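PDB 3LOM: geranyltranstransferase from Legionella pneumophila subsp. pneumophila, which probably catalyses magnesium-dependent chain elongation of prenyl diphosphates, as in the farnesyl and geranylgeranyl diphosphate synthases of its family. Local coordinates for residues L171-R182 against K254-N262; A127-L135 against V144-V152. All blocks are in the same frame, centred on the assembly; numbering follows the deposited sequence. Where two conformers were deposited one is given.

How the interactions relate
Following the chain from the N terminus, interaction 2 comes first: helix 113-135 ends, a short turn follows, and helix 141-155 folds back against it, so that 127-135 meets 144-152 with eight residues between them. That loop is closed before interaction 1 opens, and the two neither nest nor cross. Interaction 1 spans a much longer excursion, from 171-182 at the start of helix 178-201 through helix 209-236 and an unmodelled gap at 239-253 to 254-262. One contact thus builds a helical hairpin beside the second subunit; the other ties two helix starts together on the opposite side of the chain's centre, the nearest atoms of the two contacts being about 17 Å apart.

Interaction 1. Residues L171-R182 against K254-N262; sequences LAKSSVTEEQLR and KTTFATLFN
T255, L181 and K254 bury the most surface where the approach to helix 178-201 meets the short helix 257-260 of this predominantly helical isoprenoid synthase fold. Both helices begin with a capping box, T177 with Q180 and T256 with T259. T255 turns its methyl inward: CG2 lies between the backbone N and the carbonyl carbon (chi1 163° for OG1) and fits against the 171-176 loop, 3.4 Å from K173 O and 3.7 Å from V176 CB. Its OG1 is buried with no partner in the model. K254 runs along the loop backbone, its CA directed at L171 O in a nearly straight C-H...O contact of 3.5 Å, while its bent chain brings CD beside the same oxygen. From the first turn of its helix, L181 sends its two methyls to different neighbours. CD1 sits by T255 O, whereas CD2 enters between L260 and F257, 3.8 Å from L260 CD2. Helix 209-236 lies beside F257, where L224 and M228 pack against its side chain and D231 accepts a hydrogen bond from F257 N. L181 CD2 makes a CH-pi contact over one face of the F257 ring, 3.9 Å from its centroid and 11° off the normal.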
loop_
_atom_site.group_PDB
_atom_site.type_symbol
_atom_site.label_atom_id
_atom_site.label_comp_id
_atom_site.label_asym_id
_atom_site.label_seq_id
_atom_site.Cartn_x
_atom_site.Cartn_y
_atom_site.Cartn_z
ATOM N N LEU A 171 -9.338 -19.323 12.833
ATOM C CA LEU A 171 -10.589 -19.967 12.390
ATOM C C LEU A 171 -10.441 -21.454 12.071
ATOM O O LEU A 171 -11.440 -22.174 11.989
ATOM C CB LEU A 171 -11.208 -19.222 11.201
ATOM C CG LEU A 171 -12.382 -18.256 11.414
ATOM C CD1 LEU A 171 -12.168 -17.295 12.578
ATOM C CD2 LEU A 171 -12.673 -17.481 10.134
ATOM N N ALA A 172 -9.193 -21.892 11.891
ATOM C CA ALA A 172 -8.841 -23.302 11.749
ATOM C C ALA A 172 -9.267 -24.112 12.981
ATOM O O ALA A 172 -9.801 -25.218 12.854
ATOM C CB ALA A 172 -7.338 -23.443 11.504
ATOM N N LYS A 173 -9.034 -23.542 14.163
ATOM C CA LYS A 173 -9.479 -24.115 15.434
ATOM C C LYS A 173 -10.987 -23.917 15.591
ATOM O O LYS A 173 -11.551 -22.965 15.052
ATOM C CB LYS A 173 -8.748 -23.444 16.602
ATOM C CG LYS A 173 -7.245 -23.276 16.403
ATOM C CD LYS A 173 -6.690 -22.186 17.307
ATOM C CE LYS A 173 -5.255 -21.842 16.934
ATOM N NZ LYS A 173 -4.707 -20.757 17.792
ATOM N N SER A 174 -11.632 -24.819 16.325
ATOM C CA SER A 174 -13.074 -24.728 16.571
ATOM C C SER A 174 -13.379 -24.213 17.984
ATOM O O SER A 174 -14.502 -24.342 18.481
ATOM C CB SER A 174 -13.754 -26.081 16.312
ATOM O OG SER A 174 -13.204 -27.105 17.124
ATOM N N SER A 175 -12.367 -23.611 18.609
ATOM C CA SER A 175 -12.462 -23.096 19.976
ATOM C C SER A 175 -12.830 -21.610 19.998
ATOM O O SER A 175 -12.858 -20.981 21.060
ATOM C CB SER A 175 -11.132 -23.306 20.703
ATOM O OG SER A 175 -10.637 -24.620 20.502
ATOM N N VAL A 176 -13.113 -21.065 18.817
ATOM C CA VAL A 176 -13.375 -19.639 18.649
ATOM C C VAL A 176 -14.781 -19.268 19.134
ATOM O O VAL A 176 -15.780 -19.868 18.724
ATOM C CB VAL A 176 -13.131 -19.207 17.173
ATOM C CG1 VAL A 176 -13.569 -17.774 16.918
ATOM C CG2 VAL A 176 -11.665 -19.366 16.807
ATOM N N THR A 177 -14.835 -18.283 20.026
ATOM C CA THR A 177 -16.094 -17.761 20.556
ATOM C C THR A 177 -16.795 -16.879 19.533
ATOM O O THR A 177 -16.213 -16.521 18.509
ATOM C CB THR A 177 -15.876 -16.932 21.847
ATOM O OG1 THR A 177 -14.925 -15.889 21.599
ATOM C CG2 THR A 177 -15.379 -17.818 22.989
ATOM N N GLU A 178 -18.045 -16.528 19.826
ATOM C CA GLU A 178 -18.801 -15.567 19.031
ATOM C C GLU A 178 -18.120 -14.203 19.048
ATOM O O GLU A 178 -18.105 -13.501 18.037
ATOM C CB GLU A 178 -20.227 -15.450 19.567
ATOM C CG GLU A 178 -21.181 -14.697 18.655
ATOM C CD GLU A 178 -22.433 -14.243 19.371
ATOM O OE1 GLU A 178 -23.098 -15.088 20.009
ATOM O OE2 GLU A 178 -22.755 -13.039 19.290
ATOM N N GLU A 179 -17.549 -13.855 20.200
ATOM C CA GLU A 179 -16.839 -12.593 20.408
ATOM C C GLU A 179 -15.645 -12.440 19.462
ATOM O O GLU A 179 -15.523 -11.421 18.782
ATOM C CB GLU A 179 -16.371 -12.484 21.866
ATOM C CG GLU A 179 -16.063 -11.064 22.333
ATOM C CD GLU A 179 -17.294 -10.336 22.852
ATOM O OE1 GLU A 179 -17.764 -10.673 23.961
ATOM O OE2 GLU A 179 -17.785 -9.419 22.159
ATOM N N GLN A 180 -14.784 -13.459 19.426
ATOM C CA GLN A 180 -13.581 -13.464 18.589
ATOM C C GLN A 180 -13.926 -13.431 17.103
ATOM O O GLN A 180 -13.312 -12.689 16.337
ATOM C CB GLN A 180 -12.726 -14.697 18.879
ATOM C CG GLN A 180 -12.038 -14.694 20.227
ATOM C CD GLN A 180 -11.688 -16.093 20.699
ATOM O OE1 GLN A 180 -12.510 -17.011 20.627
ATOM N NE2 GLN A 180 -10.465 -16.263 21.193
ATOM N N LEU A 181 -14.920 -14.235 16.723
ATOM C CA LEU A 181 -15.442 -14.290 15.363
ATOM C C LEU A 181 -15.956 -12.928 14.890
ATOM O O LEU A 181 -15.710 -12.530 13.752
ATOM C CB LEU A 181 -16.552 -15.340 15.269
ATOM C CG LEU A 181 -17.207 -15.618 13.914
ATOM C CD1 LEU A 181 -16.243 -16.313 12.965
ATOM C CD2 LEU A 181 -18.453 -16.457 14.113
ATOM N N ARG A 182 -16.650 -12.216 15.774
ATOM C CA ARG A 182 -17.155 -10.883 15.464
ATOM C C ARG A 182 -16.026 -9.865 15.306
ATOM O O ARG A 182 -16.115 -8.956 14.478
ATOM C CB ARG A 182 -18.155 -10.423 16.528
ATOM C CG ARG A 182 -19.548 -11.004 16.343
ATOM C CD ARG A 182 -20.427 -10.748 17.560
ATOM N NE ARG A 182 -21.822 -10.505 17.183
ATOM C CZ ARG A 182 -22.306 -9.322 16.794
ATOM N NH1 ARG A 182 -23.589 -9.207 16.475
ATOM N NH2 ARG A 182 -21.517 -8.248 16.726
ATOM N N LYS A 254 -13.347 -26.068 11.924
ATOM C CA LYS A 254 -13.770 -24.771 11.399
ATOM C C LYS A 254 -14.848 -24.102 12.252
ATOM O O LYS A 254 -15.523 -24.762 13.051
ATOM C CB LYS A 254 -14.254 -24.904 9.950
ATOM C CG LYS A 254 -13.315 -24.297 8.919
ATOM C CD LYS A 254 -13.417 -22.771 8.905
ATOM C CE LYS A 254 -12.641 -22.169 7.748
ATOM N NZ LYS A 254 -12.937 -20.718 7.582
ATOM N N THR A 255 -14.995 -22.787 12.076
ATOM C CA THR A 255 -16.029 -22.011 12.767
ATOM C C THR A 255 -16.549 -20.838 11.935
ATOM O O THR A 255 -15.777 -20.015 11.440
ATOM C CB THR A 255 -15.575 -21.525 14.168
ATOM O OG1 THR A 255 -16.439 -20.471 14.614
ATOM C CG2 THR A 255 -14.143 -21.022 14.134
ATOM N N THR A 256 -17.868 -20.794 11.772
ATOM C CA THR A 256 -18.555 -19.716 11.066
ATOM C C THR A 256 -19.746 -19.256 11.903
ATOM O O THR A 256 -20.047 -19.851 12.947
ATOM C CB THR A 256 -19.091 -20.180 9.688
ATOM O OG1 THR A 256 -19.965 -21.302 9.862
ATOM C CG2 THR A 256 -17.959 -20.556 8.735
ATOM N N PHE A 257 -20.436 -18.216 11.434
ATOM C CA PHE A 257 -21.725 -17.826 12.007
ATOM C C PHE A 257 -22.740 -18.964 11.875
ATOM O O PHE A 257 -23.661 -19.076 12.681
ATOM C CB PHE A 257 -22.270 -16.556 11.341
ATOM C CG PHE A 257 -21.590 -15.286 11.794
ATOM C CD1 PHE A 257 -21.826 -14.765 13.064
ATOM C CD2 PHE A 257 -20.725 -14.602 10.945
ATOM C CE1 PHE A 257 -21.201 -13.590 13.487
ATOM C CE2 PHE A 257 -20.096 -13.425 11.356
ATOM C CZ PHE A 257 -20.334 -12.919 12.632
ATOM N N ALA A 258 -22.539 -19.813 10.869
ATOM C CA ALA A 258 -23.412 -20.951 10.600
ATOM C C ALA A 258 -23.069 -22.198 11.409
ATOM O O ALA A 258 -23.752 -23.218 11.298
ATOM C CB ALA A 258 -23.416 -21.270 9.114
ATOM N N THR A 259 -22.008 -22.127 12.208
ATOM C CA THR A 259 -21.683 -23.209 13.134
ATOM C C THR A 259 -22.007 -22.783 14.561
ATOM O O THR A 259 -22.221 -23.625 15.439
ATOM C CB THR A 259 -20.197 -23.635 13.051
ATOM O OG1 THR A 259 -19.355 -22.511 13.338
ATOM C CG2 THR A 259 -19.860 -24.201 11.671
ATOM N N LEU A 260 -22.044 -21.471 14.778
ATOM C CA LEU A 260 -22.316 -20.905 16.093
ATOM C C LEU A 260 -23.788 -20.556 16.282
ATOM O O LEU A 260 -24.306 -20.650 17.391
ATOM C CB LEU A 260 -21.416 -19.696 16.357
ATOM C CG LEU A 260 -20.163 -19.925 17.217
ATOM C CD1 LEU A 260 -19.400 -21.223 16.900
ATOM C CD2 LEU A 260 -19.239 -18.737 17.097
ATOM N N PHE A 261 -24.452 -20.143 15.205
ATOM C CA PHE A 261 -25.907 -20.010 15.198
ATOM C C PHE A 261 -26.486 -21.128 14.360
ATOM O O PHE A 261 -25.867 -21.555 13.385
ATOM C CB PHE A 261 -26.349 -18.671 14.608
ATOM C CG PHE A 261 -25.843 -17.481 15.355
ATOM C CD1 PHE A 261 -24.728 -16.784 14.899
ATOM C CD2 PHE A 261 -26.479 -17.052 16.513
ATOM C CE1 PHE A 261 -24.253 -15.679 15.586
ATOM C CE2 PHE A 261 -26.012 -15.947 17.210
ATOM C CZ PHE A 261 -24.895 -15.257 16.745
ATOM N N ASN A 262 -27.672 -21.602 14.734
ATOM C CA ASN A 262 -28.377 -22.589 13.920
ATOM C C ASN A 262 -29.156 -21.892 12.796
ATOM O O ASN A 262 -29.223 -20.662 12.763
ATOM C CB ASN A 262 -29.235 -23.529 14.798
ATOM C CG ASN A 262 -30.721 -23.169 14.818
ATOM O OD1 ASN A 262 -31.113 -22.028 15.072
ATOM N ND2 ASN A 262 -31.557 -24.171 14.562
#

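Interaction 2. Residues A127-L135 against V144-V152; sequences AIEVLLMRL and VVAITQVLV
The carbonyl oxygen of V144 is gripped twice by T148, whose side-chain methyl in turn packs against I128 and L131 on the facing helix. T148 OG1 donates to V144 O at 2.7 Å, tilted 30° from the carbonyl plane, and T148 N, the ordinary helical donor, reaches the same oxygen from the opposite face. With chi1 at -44°, OG1 lies beside the backbone N, where it can turn back to that carbonyl, and CG2 stands anti to the N. The hydroxyl is therefore satisfied within its own helix although it faces a leucine-rich surface: L132 CD2 approaches OG1 to 3.8 Å. The T148 and L131 side chains lie alongside each other, pointing opposite ways, with T148 CG2 3.8 Å from L131 CD1.

The segments form an antiparallel helical hairpin, their axes 9.8 Å apart at closest approach and their directions 166° apart, within the helical bundle of the isoprenoid synthase fold. Besides T148, L131 CD1 meets L151 CD2 at 3.8 Å, while its CD2 meets I147 CG2. Towards the turn, L135 and I147 reach for each other tip to tip, L135 CD1 lying 3.9 Å from I147 CG2. V144 spreads across this end, with CG1 against L132 CD2 and CG2 at 3.8 Å from L135 CB. Helix 69-91 backs one flank, T82 touching both A127 and L151, while E129 and V152 pack against V152 and E129 of the second subunit. At the far end from the turn, I128 crosses V152 at about a right angle, its CD1 3.9 Å from V152 CG2.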
loop_
_atom_site.group_PDB
_atom_site.type_symbol
_atom_site.label_atom_id
_atom_site.label_comp_id
_atom_site.label_asym_id
_atom_site.label_seq_id
_atom_site.Cartn_x
_atom_site.Cartn_y
_atom_site.Cartn_z
ATOM N N ALA A 127 -4.409 3.225 -5.192
ATOM C CA ALA A 127 -5.521 3.747 -4.398
ATOM C C ALA A 127 -5.148 5.028 -3.661
ATOM O O ALA A 127 -5.921 5.985 -3.649
ATOM C CB ALA A 127 -5.984 2.704 -3.419
ATOM N N ILE A 128 -3.948 5.040 -3.084
ATOM C CA ILE A 128 -3.405 6.199 -2.380
ATOM C C ILE A 128 -2.964 7.311 -3.345
ATOM O O ILE A 128 -3.237 8.484 -3.080
ATOM C CB ILE A 128 -2.271 5.765 -1.419
ATOM C CG1 ILE A 128 -2.834 4.794 -0.379
ATOM C CG2 ILE A 128 -1.625 6.958 -0.722
ATOM C CD1 ILE A 128 -1.836 3.762 0.089
ATOM N N GLU A 129 -2.309 6.949 -4.457
ATOM C CA GLU A 129 -1.937 7.913 -5.519
ATOM C C GLU A 129 -3.151 8.664 -6.063
ATOM O O GLU A 129 -3.146 9.890 -6.130
ATOM C CB GLU A 129 -1.191 7.221 -6.672
ATOM C CG GLU A 129 -0.613 8.173 -7.736
ATOM C CD GLU A 129 0.598 7.607 -8.479
ATOM O OE1 GLU A 129 1.351 8.406 -9.078
ATOM O OE2 GLU A 129 0.816 6.378 -8.464
ATOM N N VAL A 130 -4.186 7.907 -6.425
ATOM C CA VAL A 130 -5.459 8.435 -6.914
ATOM C C VAL A 130 -6.106 9.416 -5.925
ATOM O O VAL A 130 -6.587 10.478 -6.335
ATOM C CB VAL A 130 -6.433 7.279 -7.264
ATOM C CG1 VAL A 130 -7.829 7.793 -7.605
ATOM C CG2 VAL A 130 -5.877 6.472 -8.419
ATOM N N LEU A 131 -6.101 9.067 -4.636
ATOM C CA LEU A 131 -6.635 9.954 -3.601
ATOM C C LEU A 131 -5.860 11.257 -3.555
ATOM O O LEU A 131 -6.450 12.324 -3.639
ATOM C CB LEU A 131 -6.623 9.296 -2.222
ATOM C CG LEU A 131 -7.654 8.206 -1.932
ATOM C CD1 LEU A 131 -7.313 7.512 -0.627
ATOM C CD2 LEU A 131 -9.079 8.729 -1.911
ATOM N N LEU A 132 -4.538 11.163 -3.465
ATOM C CA LEU A 132 -3.692 12.344 -3.345
ATOM C C LEU A 132 -3.664 13.299 -4.545
ATOM O O LEU A 132 -3.776 14.508 -4.343
ATOM C CB LEU A 132 -2.269 11.955 -2.961
ATOM C CG LEU A 132 -2.050 11.242 -1.625
ATOM C CD1 LEU A 132 -0.568 11.030 -1.457
ATOM C CD2 LEU A 132 -2.653 11.996 -0.431
ATOM N N MET A 133 -3.516 12.787 -5.773
ATOM C CA MET A 133 -3.417 13.658 -6.952
ATOM C C MET A 133 -4.772 14.200 -7.444
ATOM O O MET A 133 -4.867 15.354 -7.864
ATOM C CB MET A 133 -2.591 13.015 -8.090
ATOM C CG MET A 133 -3.214 11.811 -8.805
ATOM S SD MET A 133 -2.100 10.985 -9.973
ATOM C CE MET A 133 -3.145 9.617 -10.492
ATOM N N ARG A 134 -5.814 13.366 -7.379
ATOM C CA ARG A 134 -7.133 13.738 -7.914
ATOM C C ARG A 134 -8.027 14.553 -6.972
ATOM O O ARG A 134 -8.851 15.340 -7.445
ATOM C CB ARG A 134 -7.897 12.512 -8.438
ATOM C CG ARG A 134 -7.193 11.740 -9.552
ATOM C CD ARG A 134 -7.186 12.514 -10.864
ATOM N NE ARG A 134 -6.401 11.841 -11.897
ATOM C CZ ARG A 134 -6.885 10.940 -12.748
ATOM N NH1 ARG A 134 -8.165 10.582 -12.700
ATOM N NH2 ARG A 134 -6.084 10.389 -13.650
ATOM N N LEU A 135 -7.881 14.365 -5.660
ATOM C CA LEU A 135 -8.671 15.136 -4.685
ATOM C C LEU A 135 -8.122 16.540 -4.432
ATOM O O LEU A 135 -8.878 17.440 -4.066
ATOM C CB LEU A 135 -8.807 14.397 -3.345
ATOM C CG LEU A 135 -9.698 13.156 -3.225
ATOM C CD1 LEU A 135 -9.548 12.552 -1.840
ATOM C CD2 LEU A 135 -11.155 13.462 -3.518
ATOM N N VAL A 144 -8.055 15.979 2.282
ATOM C CA VAL A 144 -7.347 14.970 1.487
ATOM C C VAL A 144 -6.557 14.011 2.396
ATOM O O VAL A 144 -6.662 12.785 2.262
ATOM C CB VAL A 144 -6.410 15.634 0.431
ATOM C CG1 VAL A 144 -5.565 14.586 -0.313
ATOM C CG2 VAL A 144 -7.224 16.471 -0.556
ATOM N N VAL A 145 -5.810 14.592 3.335
ATOM C CA VAL A 145 -5.062 13.853 4.348
ATOM C C VAL A 145 -5.972 12.964 5.219
ATOM O O VAL A 145 -5.719 11.763 5.359
ATOM C CB VAL A 145 -4.201 14.820 5.197
ATOM C CG1 VAL A 145 -3.592 14.125 6.408
ATOM C CG2 VAL A 145 -3.107 15.426 4.333
ATOM N N ALA A 146 -7.047 13.540 5.750
ATOM C CA ALA A 146 -7.968 12.800 6.623
ATOM C C ALA A 146 -8.731 11.687 5.906
ATOM O O ALA A 146 -9.001 10.650 6.509
ATOM C CB ALA A 146 -8.940 13.750 7.339
ATOM N N ILE A 147 -9.069 11.912 4.633
ATOM C CA ILE A 147 -9.719 10.906 3.778
ATOM C C ILE A 147 -8.797 9.696 3.559
ATOM O O ILE A 147 -9.230 8.539 3.648
ATOM C CB ILE A 147 -10.167 11.522 2.413
ATOM C CG1 ILE A 147 -11.446 12.344 2.596
ATOM C CG2 ILE A 147 -10.392 10.442 1.332
ATOM C CD1 ILE A 147 -11.672 13.380 1.522
ATOM N N THR A 148 -7.522 9.979 3.306
ATOM C CA THR A 148 -6.531 8.940 3.028
ATOM C C THR A 148 -6.178 8.183 4.315
ATOM O O THR A 148 -5.916 6.973 4.276
ATOM C CB THR A 148 -5.275 9.533 2.346
ATOM O OG1 THR A 148 -5.675 10.458 1.328
ATOM C CG2 THR A 148 -4.421 8.438 1.708
ATOM N N GLN A 149 -6.205 8.901 5.442
ATOM C CA GLN A 149 -6.038 8.326 6.784
ATOM C C GLN A 149 -7.057 7.229 7.058
ATOM O O GLN A 149 -6.692 6.143 7.505
ATOM C CB GLN A 149 -6.167 9.419 7.849
ATOM C CG GLN A 149 -5.511 9.098 9.187
ATOM C CD GLN A 149 -4.131 9.718 9.327
ATOM O OE1 GLN A 149 -3.116 9.030 9.203
ATOM N NE2 GLN A 149 -4.086 11.023 9.584
ATOM N N VAL A 150 -8.326 7.510 6.772
ATOM C CA VAL A 150 -9.407 6.537 6.956
ATOM C C VAL A 150 -9.154 5.190 6.244
ATOM O O VAL A 150 -9.307 4.131 6.858
ATOM C CB VAL A 150 -10.772 7.128 6.530
ATOM C CG1 VAL A 150 -11.873 6.078 6.621
ATOM C CG2 VAL A 150 -11.130 8.349 7.388
ATOM N N LEU A 151 -8.748 5.244 4.970
ATOM C CA LEU A 151 -8.525 4.043 4.157
ATOM C C LEU A 151 -7.325 3.241 4.638
ATOM O O LEU A 151 -7.376 2.019 4.744
ATOM C CB LEU A 151 -8.321 4.418 2.679
ATOM C CG LEU A 151 -8.164 3.296 1.640
ATOM C CD1 LEU A 151 -9.423 2.443 1.520
ATOM C CD2 LEU A 151 -7.817 3.887 0.288
ATOM N N VAL A 152 -6.251 3.957 4.923
ATOM C CA VAL A 152 -4.993 3.376 5.330
ATOM C C VAL A 152 -5.021 2.806 6.781
ATOM O O VAL A 152 -4.348 1.807 7.075
ATOM C CB VAL A 152 -3.866 4.402 5.024
ATOM C CG1 VAL A 152 -2.906 4.560 6.147
ATOM C CG2 VAL A 152 -3.144 4.010 3.732
#